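PDB 1YR2: prolyl oligopeptidase from Novosphingobium capsulatum, which probably hydrolyses oligopeptides on the carboxyl side of proline and, less readily, alanine residues, as a serine peptidase of the S9A family. Local coordinates for residues A[137-140]-A[141-144]; A[215-218]-A[219-223]; A[250-253]-A[254-258]; A[369-373]-A[374-378]. All blocks are in the same frame, centred on the assembly; numbering follows the deposited sequence.

Contact 1: A[137-140]-A[141-144]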
ATOM      1  N   VAL A 137       1.012  27.420   4.081  1.00 10.56           N
ATOM      2  CA  VAL A 137       2.264  28.065   3.761  1.00 11.06           C
ATOM      3  C   VAL A 137       2.747  28.826   4.977  1.00 10.47           C
ATOM      4  O   VAL A 137       1.969  29.350   5.773  1.00  7.78           O
ATOM      5  CB  VAL A 137       2.091  29.053   2.579  1.00 11.53           C
ATOM      6  CG1 VAL A 137       1.133  30.190   2.948  1.00 12.15           C
ATOM      7  CG2 VAL A 137       3.438  29.590   2.128  1.00 12.98           C
ATOM      8  N   ARG A 138       4.038  28.903   5.153  1.00  9.20           N
ATOM      9  CA  ARG A 138       4.581  29.763   6.208  1.00 11.69           C
ATOM     10  C   ARG A 138       6.001  30.192   5.854  1.00 11.11           C
ATOM     11  O   ARG A 138       6.567  29.650   4.915  1.00 11.56           O
ATOM     12  CB  ARG A 138       4.515  29.041   7.549  1.00 12.47           C
ATOM     13  CG  ARG A 138       5.555  27.920   7.711  1.00 15.74           C
ATOM     14  CD  ARG A 138       5.423  27.163   9.084  1.00 16.03           C
ATOM     15  NE  ARG A 138       6.420  26.092   9.138  1.00 12.81           N
ATOM     16  CZ  ARG A 138       6.270  24.965   9.768  1.00 12.34           C
ATOM     17  NH1 ARG A 138       5.193  24.737  10.492  1.00 12.21           N
ATOM     18  NH2 ARG A 138       7.222  24.068   9.733  1.00 13.36           N
ATOM     19  N   PRO A 139       6.588  31.176   6.525  1.00 12.34           N
ATOM     20  CA  PRO A 139       7.986  31.509   6.215  1.00 12.95           C
ATOM     21  C   PRO A 139       8.928  30.312   6.423  1.00 14.44           C
ATOM     22  O   PRO A 139       8.753  29.533   7.365  1.00 13.79           O
ATOM     23  CB  PRO A 139       8.303  32.672   7.179  1.00 13.11           C
ATOM     24  CG  PRO A 139       6.917  33.265   7.472  1.00 14.85           C
ATOM     25  CD  PRO A 139       6.034  32.044   7.588  1.00 13.52           C
ATOM     26  N   ALA A 140       9.930  30.200   5.560  1.00 16.33           N
ATOM     27  CA  ALA A 140      10.849  29.071   5.557  1.00 19.76           C
ATOM     28  C   ALA A 140      11.609  28.967   6.851  1.00 21.69           C
ATOM     29  O   ALA A 140      11.964  27.876   7.242  1.00 25.44           O
ATOM     30  CB  ALA A 140      11.836  29.164   4.384  1.00 19.67           C
ATOM     31  N   ASP A 141      11.852  30.086   7.498  1.00 22.70           N
ATOM     32  CA  ASP A 141      12.527  30.141   8.789  1.00 24.42           C
ATOM     33  C   ASP A 141      11.577  30.125  10.018  1.00 22.83           C
ATOM     34  O   ASP A 141      12.025  30.360  11.134  1.00 23.16           O
ATOM     35  CB  ASP A 141      13.341  31.431   8.836  1.00 25.27           C
ATOM     36  CG  ASP A 141      12.445  32.670   8.831  1.00 31.17           C
ATOM     37  OD1 ASP A 141      11.871  32.987   7.755  1.00 40.98           O
ATOM     38  OD2 ASP A 141      12.220  33.365   9.839  1.00 39.67           O
ATOM     39  N   ALA A 142      10.278  29.883   9.835  1.00 20.29           N
ATOM     40  CA  ALA A 142       9.369  29.813  10.989  1.00 18.59           C
ATOM     41  C   ALA A 142       9.709  28.562  11.757  1.00 16.42           C
ATOM     42  O   ALA A 142      10.005  27.555  11.143  1.00 15.95           O
ATOM     43  CB  ALA A 142       7.931  29.736  10.560  1.00 18.22           C
ATOM     44  N   PRO A 143       9.640  28.601  13.079  1.00 15.87           N
ATOM     45  CA  PRO A 143       9.934  27.395  13.886  1.00 15.29           C
ATOM     46  C   PRO A 143       9.035  26.215  13.503  1.00 15.75           C
ATOM     47  O   PRO A 143       7.852  26.391  13.205  1.00 14.32           O
ATOM     48  CB  PRO A 143       9.642  27.857  15.338  1.00 16.33           C
ATOM     49  CG  PRO A 143       9.725  29.371  15.308  1.00 16.83           C
ATOM     50  CD  PRO A 143       9.369  29.793  13.930  1.00 16.17           C
ATOM     51  N   VAL A 144       9.605  25.022  13.456  1.00 14.65           N
ATOM     52  CA  VAL A 144       8.792  23.814  13.315  1.00 15.58           C
ATOM     53  C   VAL A 144       7.753  23.792  14.419  1.00 15.91           C
ATOM     54  O   VAL A 144       8.078  24.031  15.592  1.00 16.44           O
ATOM     55  CB  VAL A 144       9.695  22.575  13.385  1.00 14.70           C
ATOM     56  CG1 VAL A 144       8.867  21.288  13.408  1.00 15.94           C
ATOM     57  CG2 VAL A 144      10.673  22.583  12.213  1.00 16.08           C
TER
HETATM   58  O   HOH W   1       9.168  26.830   8.626  1.00 23.54           O
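A type I beta turn runs from Pro139 to Ala142, closed where Ala142 N donates to Pro139 O at 2.9 Å with an N-H...O angle of 164°, the donor standing well above the carbonyl plane. Arg138, just ahead of the turn, runs alongside its outgoing limb: its chain, extended from CG to NE, passes the Ala142 methyl, with Arg138 CD 3.9 Å from Ala142 CB. Farther out, Pro143 O lies over the centre of one guanidinium face, 4.0 Å from Arg138 CZ, while Arg138 NH2 comes to 3.9 Å from Val144 CA. The turn leads out of strand 134-139, the third of four in a sheet of the N-terminal beta-propeller, toward its outermost strand 149-152. At the end of the side chain, Arg138 NH1 forms a salt bridge with Glu448 and also donates to Thr146 O, so the arginine ties the turn to the loop that follows it. A water accepts from Arg138 NE at 2.9 Å and lies 2.7 Å from Ala142 O and 3.0 Å from Pro139 O, both within reach of its protons. On the exposed outer side, Asp141 OD1 comes alongside Pro139 CB, at 3.6 Å.

Contact 2: A[215-218]-A[219-223]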
ATOM      1  N   ALA A 215       4.590  22.440 -14.208  1.00 13.60           N
ATOM      2  CA  ALA A 215       6.030  22.672 -14.072  1.00 12.83           C
ATOM      3  C   ALA A 215       6.350  24.098 -14.392  1.00 12.69           C
ATOM      4  O   ALA A 215       6.154  24.552 -15.525  1.00 12.41           O
ATOM      5  CB  ALA A 215       6.818  21.767 -14.985  1.00 13.79           C
ATOM      6  N   TRP A 216       6.920  24.811 -13.418  1.00 11.15           N
ATOM      7  CA  TRP A 216       7.241  26.210 -13.630  1.00 11.49           C
ATOM      8  C   TRP A 216       8.527  26.333 -14.449  1.00 11.98           C
ATOM      9  O   TRP A 216       9.489  25.587 -14.247  1.00 13.13           O
ATOM     10  CB  TRP A 216       7.430  26.913 -12.278  1.00 11.02           C
ATOM     11  CG  TRP A 216       6.140  27.215 -11.570  1.00  9.23           C
ATOM     12  CD1 TRP A 216       5.467  26.409 -10.693  1.00  8.38           C
ATOM     13  CD2 TRP A 216       5.345  28.396 -11.704  1.00  9.90           C
ATOM     14  NE1 TRP A 216       4.335  27.031 -10.240  1.00 10.35           N
ATOM     15  CE2 TRP A 216       4.218  28.245 -10.864  1.00 10.88           C
ATOM     16  CE3 TRP A 216       5.496  29.583 -12.416  1.00 11.60           C
ATOM     17  CZ2 TRP A 216       3.233  29.217 -10.748  1.00  9.15           C
ATOM     18  CZ3 TRP A 216       4.545  30.542 -12.312  1.00 11.68           C
ATOM     19  CH2 TRP A 216       3.422  30.371 -11.450  1.00 11.42           C
ATOM     20  N   LEU A 217       8.510  27.278 -15.382  1.00 12.21           N
ATOM     21  CA  LEU A 217       9.666  27.701 -16.126  1.00 14.51           C
ATOM     22  C   LEU A 217      10.022  29.049 -15.537  1.00 15.70           C
ATOM     23  O   LEU A 217       9.452  30.063 -15.901  1.00 17.88           O
ATOM     24  CB  LEU A 217       9.327  27.774 -17.590  1.00 15.71           C
ATOM     25  CG  LEU A 217      10.478  27.980 -18.545  1.00 19.60           C
ATOM     26  CD1 LEU A 217      11.137  26.684 -18.884  1.00 22.03           C
ATOM     27  CD2 LEU A 217       9.980  28.715 -19.791  1.00 21.36           C
ATOM     28  N   GLY A 218      10.909  29.037 -14.576  1.00 17.76           N
ATOM     29  CA  GLY A 218      11.195  30.209 -13.753  1.00 18.21           C
ATOM     30  C   GLY A 218      10.008  30.662 -12.916  1.00 17.81           C
ATOM     31  O   GLY A 218       9.300  29.820 -12.363  1.00 16.81           O
ATOM     32  N   ASN A 219       9.823  31.984 -12.781  1.00 16.85           N
ATOM     33  CA  ASN A 219       8.813  32.532 -11.866  1.00 17.46           C
ATOM     34  C   ASN A 219       7.531  33.035 -12.485  1.00 17.53           C
ATOM     35  O   ASN A 219       6.619  33.383 -11.748  1.00 19.56           O
ATOM     36  CB  ASN A 219       9.455  33.621 -11.004  1.00 17.92           C
ATOM     37  CG  ASN A 219      10.739  33.114 -10.332  1.00 20.33           C
ATOM     38  OD1 ASN A 219      10.728  32.060  -9.731  1.00 24.51           O
ATOM     39  ND2 ASN A 219      11.801  33.833 -10.457  1.00 24.49           N
ATOM     40  N   ASP A 220       7.423  33.016 -13.806  1.00 17.50           N
ATOM     41  CA  ASP A 220       6.281  33.632 -14.488  1.00 17.96           C
ATOM     42  C   ASP A 220       5.826  32.911 -15.717  1.00 16.35           C
ATOM     43  O   ASP A 220       5.232  33.536 -16.604  1.00 16.20           O
ATOM     44  CB  ASP A 220       6.640  35.062 -14.890  1.00 19.10           C
ATOM     45  CG  ASP A 220       7.860  35.109 -15.777  1.00 23.42           C
ATOM     46  OD1 ASP A 220       8.312  34.041 -16.264  1.00 27.24           O
ATOM     47  OD2 ASP A 220       8.453  36.169 -16.043  1.00 33.32           O
ATOM     48  N   ALA A 221       6.102  31.595 -15.800  1.00 13.95           N
ATOM     49  CA  ALA A 221       5.567  30.791 -16.890  1.00 13.16           C
ATOM     50  C   ALA A 221       5.465  29.350 -16.413  1.00 11.80           C
ATOM     51  O   ALA A 221       6.271  28.913 -15.583  1.00 11.36           O
ATOM     52  CB  ALA A 221       6.446  30.874 -18.137  1.00 12.86           C
ATOM     53  N   LEU A 222       4.514  28.629 -16.987  1.00 11.52           N
ATOM     54  CA  LEU A 222       4.150  27.282 -16.553  1.00 10.62           C
ATOM     55  C   LEU A 222       3.970  26.377 -17.766  1.00 11.49           C
ATOM     56  O   LEU A 222       3.239  26.731 -18.690  1.00 10.17           O
ATOM     57  CB  LEU A 222       2.822  27.340 -15.792  1.00  9.86           C
ATOM     58  CG  LEU A 222       2.477  26.009 -15.109  1.00 11.34           C
ATOM     59  CD1 LEU A 222       3.152  25.863 -13.765  1.00 13.30           C
ATOM     60  CD2 LEU A 222       1.004  25.819 -14.946  1.00 14.27           C
ATOM     61  N   LEU A 223       4.671  25.250 -17.772  1.00 10.51           N
ATOM     62  CA  LEU A 223       4.448  24.182 -18.751  1.00 11.13           C
ATOM     63  C   LEU A 223       3.370  23.214 -18.277  1.00 11.78           C
ATOM     64  O   LEU A 223       3.337  22.821 -17.104  1.00 12.23           O
ATOM     65  CB  LEU A 223       5.728  23.356 -18.947  1.00 11.78           C
ATOM     66  CG  LEU A 223       6.888  24.044 -19.621  1.00 14.60           C
ATOM     67  CD1 LEU A 223       8.187  23.300 -19.339  1.00 19.09           C
ATOM     68  CD2 LEU A 223       6.678  24.133 -21.102  1.00 17.19           C
TER
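A beta hairpin joins strand 215-216 to strand 221-226, and the face of its sheet that carries Trp216 and Leu222 holds the closest side-chain contact. Leu222 CD1 sits 3.7 Å from the centroid of the five-membered ring of Trp216, 1° off the ring normal, a CH-pi contact made squarely over the pyrrole part of the indole. With chi1 at -171°, Leu222 CG points away from the backbone N, and CD1 is carried across to the indole of the partner strand. The six-membered ring extends toward the turn, where Trp216 CE3 comes to 3.3 Å from Ala221 O. This oxygen also takes the hydrogen bond from Leu217 N at 2.8 Å. The hairpin supplies the first two strands of a four-stranded antiparallel sheet in the beta-propeller; Trp216 spans to the preceding sheet, giving its NE1 proton to Ala169 O and packing on Ala178. Ala215 and Leu223 form a hydrogen-bonded antiparallel pair, with Leu223 N to Ala215 O at 2.8 Å and Ala215 N to Leu223 O at 3.2 Å. Their side chains lie on the other face, where Ala215 CB and Leu223 CB are 4.4 Å apart and both residues touch Val275 of strand 270-275. Ala221 N is buried and finds no hydrogen-bond partner.

Contact 3: A[250-253]-A[254-258]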
ATOM      1  N   LEU A 250       2.377  34.151 -17.507  1.00 17.53           N
ATOM      2  CA  LEU A 250       1.421  34.610 -16.524  1.00 18.90           C
ATOM      3  C   LEU A 250       1.030  36.031 -16.903  1.00 19.04           C
ATOM      4  O   LEU A 250       1.870  36.768 -17.363  1.00 18.70           O
ATOM      5  CB  LEU A 250       2.033  34.532 -15.119  1.00 19.70           C
ATOM      6  CG  LEU A 250       1.848  33.282 -14.270  1.00 20.85           C
ATOM      7  CD1 LEU A 250       0.373  33.090 -13.961  1.00 21.54           C
ATOM      8  CD2 LEU A 250       2.448  32.018 -14.917  1.00 24.84           C
ATOM      9  N   GLY A 251      -0.240  36.386 -16.733  1.00 19.34           N
ATOM     10  CA  GLY A 251      -0.770  37.690 -17.133  1.00 19.73           C
ATOM     11  C   GLY A 251      -1.241  37.811 -18.572  1.00 19.65           C
ATOM     12  O   GLY A 251      -1.526  38.903 -19.068  1.00 19.79           O
ATOM     13  N   THR A 252      -1.264  36.701 -19.290  1.00 18.84           N
ATOM     14  CA  THR A 252      -1.791  36.696 -20.637  1.00 17.89           C
ATOM     15  C   THR A 252      -2.918  35.672 -20.700  1.00 16.61           C
ATOM     16  O   THR A 252      -3.033  34.820 -19.824  1.00 15.25           O
ATOM     17  CB  THR A 252      -0.713  36.341 -21.676  1.00 18.78           C
ATOM     18  OG1 THR A 252      -0.226  35.016 -21.440  1.00 16.53           O
ATOM     19  CG2 THR A 252       0.532  37.212 -21.505  1.00 21.66           C
ATOM     20  N   PRO A 253      -3.763  35.772 -21.708  1.00 14.63           N
ATOM     21  CA  PRO A 253      -4.797  34.768 -21.910  1.00 14.95           C
ATOM     22  C   PRO A 253      -4.178  33.468 -22.403  1.00 13.98           C
ATOM     23  O   PRO A 253      -3.078  33.438 -22.990  1.00 12.46           O
ATOM     24  CB  PRO A 253      -5.723  35.393 -22.966  1.00 14.56           C
ATOM     25  CG  PRO A 253      -4.955  36.479 -23.583  1.00 15.63           C
ATOM     26  CD  PRO A 253      -3.832  36.839 -22.711  1.00 15.59           C
ATOM     27  N   GLN A 254      -4.909  32.389 -22.164  1.00 13.58           N
ATOM     28  CA  GLN A 254      -4.466  31.077 -22.636  1.00 13.65           C
ATOM     29  C   GLN A 254      -4.292  31.059 -24.144  1.00 12.18           C
ATOM     30  O   GLN A 254      -3.466  30.294 -24.678  1.00 12.08           O
ATOM     31  CB  GLN A 254      -5.453  29.979 -22.185  1.00 13.12           C
ATOM     32  CG  GLN A 254      -5.026  28.558 -22.615  1.00 12.02           C
ATOM     33  CD  GLN A 254      -5.862  27.481 -21.982  1.00 11.77           C
ATOM     34  OE1 GLN A 254      -7.022  27.740 -21.574  1.00 10.12           O
ATOM     35  NE2 GLN A 254      -5.294  26.272 -21.846  1.00 10.54           N
ATOM     36  N   SER A 255      -5.088  31.873 -24.861  1.00 12.75           N
ATOM     37  CA  SER A 255      -4.937  31.932 -26.311  1.00 13.60           C
ATOM     38  C   SER A 255      -3.556  32.466 -26.774  1.00 13.18           C
ATOM     39  O   SER A 255      -3.199  32.296 -27.937  1.00 13.48           O
ATOM     40  CB  SER A 255      -6.057  32.755 -26.939  1.00 14.05           C
ATOM     41  OG  SER A 255      -6.057  34.045 -26.389  1.00 16.00           O
ATOM     42  N   ALA A 256      -2.794  33.089 -25.878  1.00 12.83           N
ATOM     43  CA  ALA A 256      -1.456  33.541 -26.219  1.00 13.35           C
ATOM     44  C   ALA A 256      -0.385  32.469 -25.984  1.00 13.90           C
ATOM     45  O   ALA A 256       0.786  32.674 -26.302  1.00 14.01           O
ATOM     46  CB  ALA A 256      -1.137  34.793 -25.446  1.00 13.04           C
ATOM     47  N   ASP A 257      -0.792  31.311 -25.456  1.00 13.39           N
ATOM     48  CA  ASP A 257       0.177  30.281 -25.095  1.00 13.83           C
ATOM     49  C   ASP A 257       0.933  29.788 -26.307  1.00 14.14           C
ATOM     50  O   ASP A 257       0.430  29.810 -27.438  1.00 13.67           O
ATOM     51  CB  ASP A 257      -0.529  29.083 -24.380  1.00 13.49           C
ATOM     52  CG  ASP A 257      -0.995  29.429 -22.964  1.00 14.39           C
ATOM     53  OD1 ASP A 257      -0.954  30.638 -22.542  1.00 16.40           O
ATOM     54  OD2 ASP A 257      -1.452  28.545 -22.200  1.00 11.84           O
ATOM     55  N   GLN A 258       2.121  29.271 -26.046  1.00 14.80           N
ATOM     56  CA  GLN A 258       3.073  28.852 -27.056  1.00 16.06           C
ATOM     57  C   GLN A 258       3.173  27.287 -27.030  1.00 15.11           C
ATOM     58  O   GLN A 258       3.442  26.745 -25.980  1.00 13.36           O
ATOM     59  CB  GLN A 258       4.400  29.451 -26.635  1.00 17.30           C
ATOM     60  CG  GLN A 258       5.658  29.067 -27.446  1.00 21.69           C
ATOM     61  CD  GLN A 258       6.885  29.801 -26.912  1.00 28.16           C
ATOM     62  OE1 GLN A 258       6.813  31.009 -26.693  1.00 30.62           O
ATOM     63  NE2 GLN A 258       7.990  29.070 -26.646  1.00 29.72           N
TER
HETATM   64  O   HOH W   2       0.620  32.769 -22.495  1.00 23.40           O
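Pro253 and Ala256 pack closely around a short 3-10 turn, residues 254-256, in the loop between strands 244-249 and 258-261 of the beta-propeller. The Ala256 N-H points back to Pro253 O at 2.9 Å, and the donor lies 54° out of the carbonyl plane. The same oxygen is also 3.4 Å from Ala256 CB. Beside it the Ala256 methyl faces Thr252 and Pro253 together, 4.1 Å from Thr252 CB and 4.4 Å from Pro253 CD. A second backbone bond, from Asp257 N to Gln254 O, carries the winding one residue further.

The outer side is much looser. Exposed Ser255 has its OG between the backbone N and the carbonyl carbon (chi1 58°), and this places the hydroxyl beside the proline ring, 3.7 Å from Pro253 CB, in a van der Waals contact. Where Thr252 and Asp257 do not touch directly, a water joins them, donating to Thr252 OG1 and to Asp257 OD1, each at 2.6 Å.

Both bridged groups have further partners: Thr252 OG1 bonds to Arg249 O, and the Asp257 carboxylate shares a hydrogen bond with His248 ND1 through OD1 and pairs with Tyr224 OH through OD2. With its two oxygens engaged in this way, the carboxylate is fixed in rotation, and these polar partners would probably favour the ionised carboxylate.

Contact 4: A[369-373]-A[374-378]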
ATOM      1  N   VAL A 369      13.992   7.524  -6.524  1.00 14.26           N
ATOM      2  CA  VAL A 369      15.230   8.242  -6.279  1.00 13.07           C
ATOM      3  C   VAL A 369      14.885   9.702  -6.233  1.00 13.78           C
ATOM      4  O   VAL A 369      14.059  10.134  -6.995  1.00 13.98           O
ATOM      5  CB  VAL A 369      16.244   7.999  -7.395  1.00 13.11           C
ATOM      6  CG1 VAL A 369      17.400   8.911  -7.243  1.00 13.16           C
ATOM      7  CG2 VAL A 369      16.727   6.578  -7.375  1.00 12.46           C
ATOM      8  N   GLY A 370      15.499  10.447  -5.335  1.00 13.41           N
ATOM      9  CA  GLY A 370      15.402  11.886  -5.343  1.00 13.99           C
ATOM     10  C   GLY A 370      16.762  12.491  -5.119  1.00 12.51           C
ATOM     11  O   GLY A 370      17.680  11.841  -4.607  1.00 13.13           O
ATOM     12  N   ILE A 371      16.913  13.764  -5.471  1.00 12.34           N
ATOM     13  CA  ILE A 371      18.134  14.466  -5.231  1.00 13.73           C
ATOM     14  C   ILE A 371      17.900  15.579  -4.200  1.00 13.08           C
ATOM     15  O   ILE A 371      16.913  16.317  -4.295  1.00 13.90           O
ATOM     16  CB  ILE A 371      18.716  15.018  -6.534  1.00 13.42           C
ATOM     17  CG1 ILE A 371      19.291  13.866  -7.367  1.00 15.42           C
ATOM     18  CG2 ILE A 371      19.865  15.958  -6.231  1.00 15.05           C
ATOM     19  CD1 ILE A 371      19.789  14.243  -8.814  1.00 15.04           C
ATOM     20  N   ALA A 372      18.794  15.659  -3.217  1.00 12.95           N
ATOM     21  CA  ALA A 372      18.744  16.732  -2.213  1.00 13.86           C
ATOM     22  C   ALA A 372      20.131  17.032  -1.696  1.00 13.56           C
ATOM     23  O   ALA A 372      20.948  16.136  -1.519  1.00 12.58           O
ATOM     24  CB  ALA A 372      17.795  16.342  -1.053  1.00 15.07           C
ATOM     25  N   GLY A 373      20.410  18.316  -1.454  1.00 14.90           N
ATOM     26  CA  GLY A 373      21.712  18.709  -0.963  1.00 16.99           C
ATOM     27  C   GLY A 373      22.653  18.446  -2.134  1.00 18.23           C
ATOM     28  O   GLY A 373      22.398  18.937  -3.242  1.00 20.54           O
ATOM     29  N   ASN A 374      23.660  17.610  -1.946  1.00 19.70           N
ATOM     30  CA  ASN A 374      24.563  17.268  -3.062  1.00 21.56           C
ATOM     31  C   ASN A 374      24.553  15.783  -3.338  1.00 19.72           C
ATOM     32  O   ASN A 374      25.515  15.273  -3.858  1.00 20.05           O
ATOM     33  CB  ASN A 374      26.012  17.698  -2.792  1.00 23.41           C
ATOM     34  CG  ASN A 374      26.153  19.197  -2.693  1.00 29.54           C
ATOM     35  OD1 ASN A 374      25.482  19.955  -3.442  1.00 39.45           O
ATOM     36  ND2 ASN A 374      26.959  19.652  -1.740  1.00 33.95           N
ATOM     37  N   ARG A 375      23.422  15.128  -3.062  1.00 17.94           N
ATOM     38  CA  ARG A 375      23.355  13.681  -3.040  1.00 15.98           C
ATOM     39  C   ARG A 375      22.119  13.089  -3.683  1.00 14.80           C
ATOM     40  O   ARG A 375      21.020  13.710  -3.769  1.00 13.97           O
ATOM     41  CB  ARG A 375      23.438  13.215  -1.599  1.00 16.84           C
ATOM     42  CG  ARG A 375      24.802  13.292  -1.006  1.00 18.62           C
ATOM     43  CD  ARG A 375      24.814  12.956   0.455  1.00 20.63           C
ATOM     44  NE  ARG A 375      26.164  12.719   0.962  1.00 17.94           N
ATOM     45  CZ  ARG A 375      26.417  12.297   2.207  1.00 18.26           C
ATOM     46  NH1 ARG A 375      25.430  12.096   3.092  1.00 17.97           N
ATOM     47  NH2 ARG A 375      27.644  12.029   2.566  1.00 22.68           N
ATOM     48  N   LEU A 376      22.290  11.852  -4.132  1.00 12.30           N
ATOM     49  CA  LEU A 376      21.192  10.996  -4.542  1.00 12.57           C
ATOM     50  C   LEU A 376      20.730  10.184  -3.356  1.00 11.78           C
ATOM     51  O   LEU A 376      21.546   9.670  -2.614  1.00 10.07           O
ATOM     52  CB  LEU A 376      21.639   9.999  -5.614  1.00 13.16           C
ATOM     53  CG  LEU A 376      21.990  10.529  -6.988  1.00 15.54           C
ATOM     54  CD1 LEU A 376      22.932   9.572  -7.696  1.00 17.12           C
ATOM     55  CD2 LEU A 376      20.668  10.701  -7.791  1.00 16.16           C
ATOM     56  N   PHE A 377      19.430  10.082  -3.191  1.00 10.68           N
ATOM     57  CA  PHE A 377      18.817   9.204  -2.173  1.00 10.78           C
ATOM     58  C   PHE A 377      17.948   8.169  -2.881  1.00 11.08           C
ATOM     59  O   PHE A 377      16.908   8.501  -3.497  1.00 13.15           O
ATOM     60  CB  PHE A 377      18.038  10.037  -1.147  1.00 10.61           C
ATOM     61  CG  PHE A 377      18.924  10.911  -0.336  1.00 10.96           C
ATOM     62  CD1 PHE A 377      19.617  10.390   0.766  1.00 10.69           C
ATOM     63  CD2 PHE A 377      19.218  12.182  -0.783  1.00  9.75           C
ATOM     64  CE1 PHE A 377      20.499  11.176   1.487  1.00 14.80           C
ATOM     65  CE2 PHE A 377      20.093  12.977  -0.106  1.00 10.82           C
ATOM     66  CZ  PHE A 377      20.761  12.484   1.043  1.00 12.76           C
ATOM     67  N   ALA A 378      18.313   6.908  -2.728  1.00 10.04           N
ATOM     68  CA  ALA A 378      17.742   5.796  -3.517  1.00 10.46           C
ATOM     69  C   ALA A 378      16.995   4.872  -2.566  1.00 11.02           C
ATOM     70  O   ALA A 378      17.604   4.336  -1.654  1.00 10.85           O
ATOM     71  CB  ALA A 378      18.845   5.036  -4.217  1.00  9.47           C
TER
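Ala372 and Arg375 flank a tight type II' beta turn that joins strands 365-372 and 375-382, the first two strands of a four-stranded antiparallel sheet in the beta-propeller. Backbone hydrogen bonds hold the hairpin in two reciprocal pairs. Next to the turn, Ala372 N donates to Arg375 O at 3.0 Å and Arg375 N returns a bond to Ala372 O, with its donor above the carbonyl plane. Two residues farther along, Gly370 and Phe377 pair in the same manner; the bond from Phe377 N to Gly370 O is nearly straight, with an N-H...O angle of 169°. A CA-H...O contact from Ile371 CA to Arg375 O lies between the two pairs. Gly373 takes the first inner position of the turn at a positive phi of 69°, a conformation that suits glycine.

Apolar contacts occupy both faces of the hairpin. On the face of Val369, Ile371, Leu376 and Ala378, the isoleucine and leucine lie side by side and point the same way. Leu376 CD2 is pressed to 3.5 Å from Ile371 CG1, tighter than usual van der Waals contact, and also reaches Val369 CG1 at 3.8 Å. Trp331 of strand 329-334, in the preceding sheet, packs on both Ile371 and Leu376. On the opposite face the extended Arg375 chain leads away from the partner strand and touches Ala442, while Phe377 reaches back toward the turn. Phe377 CG is anti to the carbonyl carbon (chi1 -66°), and the ring presents its edge to the strand 365-372, with Ala372 O in the ring plane, 3.6 Å from Phe377 CE2.

From the N terminus the four contacts follow in series, each closing a short local turn, and none encloses or crosses another. Contact 1 turns the chain after strand 134-139, toward the outer strand of its sheet. Contacts 2 and 3 belong to a single later sheet: residues 215-223 join its first two strands, and residues 250-258 its last two. They touch, Asp220 O probably accepting a hydrogen bond from Leu250 N, while Leu250 CD2 packs against Trp216 CZ3. Contact 4 joins the first two strands of another propeller sheet, with its centre about 23 Å from those of contacts 1 and 2. All four lie within the beta-propeller domain.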